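Local coordinates for protein beta-glucosidase (Saccharopolyspora erythraea D, PDB 5M6G) that probably hydrolyses terminal, non-reducing beta-D-glucosyl residues to release beta-D-glucose, as a member of glycosyl hydrolase family 3, at residues Leu60-Gly65 against Ile349-Arg353. Numbering follows the deposited sequence.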
loop_
_atom_site.group_PDB
_atom_site.type_symbol
_atom_site.label_atom_id
_atom_site.label_comp_id
_atom_site.label_asym_id
_atom_site.label_seq_id
_atom_site.Cartn_x
_atom_site.Cartn_y
_atom_site.Cartn_z
ATOM N N LEU A 60 -28.700 18.042 -10.466
ATOM C CA LEU A 60 -28.192 16.737 -10.871
ATOM C C LEU A 60 -26.741 16.841 -11.330
ATOM O O LEU A 60 -25.904 16.007 -10.965
ATOM C CB LEU A 60 -29.070 16.143 -11.975
ATOM C CG LEU A 60 -28.540 14.818 -12.540
ATOM C CD1 LEU A 60 -28.330 13.799 -11.437
ATOM C CD2 LEU A 60 -29.494 14.279 -13.599
ATOM N N ASP A 61 -26.413 17.885 -12.098
ATOM C CA ASP A 61 -25.040 18.046 -12.567
ATOM C C ASP A 61 -24.067 18.214 -11.405
ATOM O O ASP A 61 -22.940 17.705 -11.461
ATOM C CB ASP A 61 -24.933 19.230 -13.531
ATOM C CG ASP A 61 -25.455 18.895 -14.916
ATOM O OD1 ASP A 61 -26.034 17.804 -15.082
ATOM O OD2 ASP A 61 -25.301 19.718 -15.836
ATOM N N ASP A 62 -24.476 18.915 -10.338
ATOM C CA ASP A 62 -23.615 18.994 -9.156
ATOM C C ASP A 62 -23.368 17.604 -8.584
ATOM O O ASP A 62 -22.239 17.267 -8.196
ATOM C CB ASP A 62 -24.234 19.889 -8.077
ATOM C CG ASP A 62 -24.386 21.354 -8.516
ATOM O OD1 ASP A 62 -23.450 21.892 -9.145
ATOM O OD2 ASP A 62 -25.439 21.963 -8.208
ATOM N N LYS A 63 -24.423 16.786 -8.521
ATOM C CA LYS A 63 -24.312 15.453 -7.940
ATOM C C LYS A 63 -23.455 14.536 -8.805
ATOM O O LYS A 63 -22.693 13.714 -8.282
ATOM C CB LYS A 63 -25.714 14.855 -7.747
ATOM C CG LYS A 63 -26.553 15.548 -6.681
ATOM C CD LYS A 63 -27.963 14.953 -6.610
ATOM C CE LYS A 63 -28.879 15.801 -5.729
ATOM N NZ LYS A 63 -30.289 15.281 -5.829
ATOM N N LEU A 64 -23.571 14.648 -10.128
ATOM C CA LEU A 64 -22.731 13.835 -10.998
ATOM C C LEU A 64 -21.267 14.201 -10.818
ATOM O O LEU A 64 -20.402 13.319 -10.718
ATOM C CB LEU A 64 -23.148 14.010 -12.454
ATOM C CG LEU A 64 -24.612 13.637 -12.726
ATOM C CD1 LEU A 64 -24.971 13.964 -14.162
ATOM C CD2 LEU A 64 -24.880 12.148 -12.415
ATOM N N GLY A 65 -20.979 15.502 -10.743
ATOM C CA GLY A 65 -19.611 15.942 -10.524
ATOM C C GLY A 65 -18.992 15.349 -9.276
ATOM O O GLY A 65 -17.828 14.942 -9.290
ATOM N N ILE A 349 -19.349 12.316 -16.939
ATOM C CA ILE A 349 -20.511 13.053 -16.456
ATOM C C ILE A 349 -21.627 13.033 -17.496
ATOM O O ILE A 349 -22.795 12.801 -17.163
ATOM C CB ILE A 349 -20.111 14.488 -16.066
ATOM C CG1 ILE A 349 -19.199 14.456 -14.830
ATOM C CG2 ILE A 349 -21.350 15.323 -15.817
ATOM C CD1 ILE A 349 -18.498 15.766 -14.540
ATOM N N ASP A 350 -21.281 13.247 -18.771
ATOM C CA ASP A 350 -22.288 13.231 -19.833
ATOM C C ASP A 350 -22.959 11.866 -19.935
ATOM O O ASP A 350 -24.189 11.776 -20.042
ATOM C CB ASP A 350 -21.659 13.618 -21.172
ATOM C CG ASP A 350 -21.328 15.102 -21.257
ATOM O OD1 ASP A 350 -21.839 15.872 -20.421
ATOM O OD2 ASP A 350 -20.574 15.497 -22.163
ATOM N N TYR A 351 -22.163 10.790 -19.903
ATOM C CA TYR A 351 -22.730 9.444 -19.964
ATOM C C TYR A 351 -23.664 9.186 -18.791
ATOM O O TYR A 351 -24.765 8.658 -18.966
ATOM C CB TYR A 351 -21.620 8.389 -19.982
ATOM C CG TYR A 351 -20.931 8.179 -21.313
ATOM C CD1 TYR A 351 -21.313 8.889 -22.449
ATOM C CD2 TYR A 351 -19.888 7.270 -21.428
ATOM C CE1 TYR A 351 -20.666 8.691 -23.663
ATOM C CE2 TYR A 351 -19.237 7.065 -22.631
ATOM C CZ TYR A 351 -19.630 7.772 -23.744
ATOM O OH TYR A 351 -18.979 7.558 -24.933
ATOM N N LEU A 352 -23.223 9.518 -17.574
ATOM C CA LEU A 352 -24.043 9.220 -16.405
ATOM C C LEU A 352 -25.323 10.044 -16.415
ATOM O O LEU A 352 -26.387 9.546 -16.034
ATOM C CB LEU A 352 -23.247 9.463 -15.120
ATOM C CG LEU A 352 -23.914 8.987 -13.826
ATOM C CD1 LEU A 352 -24.516 7.579 -13.984
ATOM C CD2 LEU A 352 -22.921 9.019 -12.667
ATOM N N ARG A 353 -25.238 11.305 -16.852
ATOM C CA ARG A 353 -26.439 12.128 -16.957
ATOM C C ARG A 353 -27.475 11.455 -17.847
ATOM O O ARG A 353 -28.660 11.382 -17.496
ATOM C CB ARG A 353 -26.097 13.517 -17.495
ATOM C CG ARG A 353 -27.276 14.495 -17.382
ATOM C CD ARG A 353 -27.065 15.762 -18.189
ATOM N NE ARG A 353 -25.981 16.579 -17.649
ATOM C CZ ARG A 353 -24.789 16.719 -18.223
ATOM N NH1 ARG A 353 -24.523 16.105 -19.371
ATOM N NH2 ARG A 353 -23.872 17.491 -17.662
#
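In the TIM-barrel-like N-terminal domain of this family 3 glycosidase, helix 60-66 packs through Leu64 and Asp61 against Ile349, Leu352 and Arg353 of helix 345-357. The contact pairs the helices before strand 68-71 and after strand 339-341, side-by-side strands that come first and last along the chain in the five-strand parallel sheet. The axes of segments 60-65 and 349-353 come within 9.9 Å, their N-to-C directions 124° apart, nearer antiparallel than parallel.

Leu64 is the apolar centre, its two methyls diverging. Leu64 CD2 meets Leu352 CG at 3.6 Å, whereas Leu64 CD1 lies 3.5 Å from Arg353 CB, the leucine crossing the arginine at about a right angle. Nearer the backbone, Leu64 CB touches Ile349 CG2 at 4.0 Å, and Gly65 CA lies 4.2 Å from Ile349 CD1. Ile366 of helix 363-379 packs on both Leu64 and Leu352.

Arg353 runs out with CG anti to its backbone N (chi1 -170°), then bends at chi3 to bring its guanidinium edge to Asp61. Arg353 NE donates to Asp61 OD1 at 2.8 Å, from the syn side but tilted out of the carboxylate plane; a weak bond joins Arg353 NH2 to Asp61 OD2 at 3.2 Å. Carboxylate and guanidinium planes are 59° apart. Completing the salt-bridge network and restraining guanidinium rotation, Arg353 NH1 donates at 2.9 Å to Asp350 OD1, from the anti side and out of the carboxylate plane.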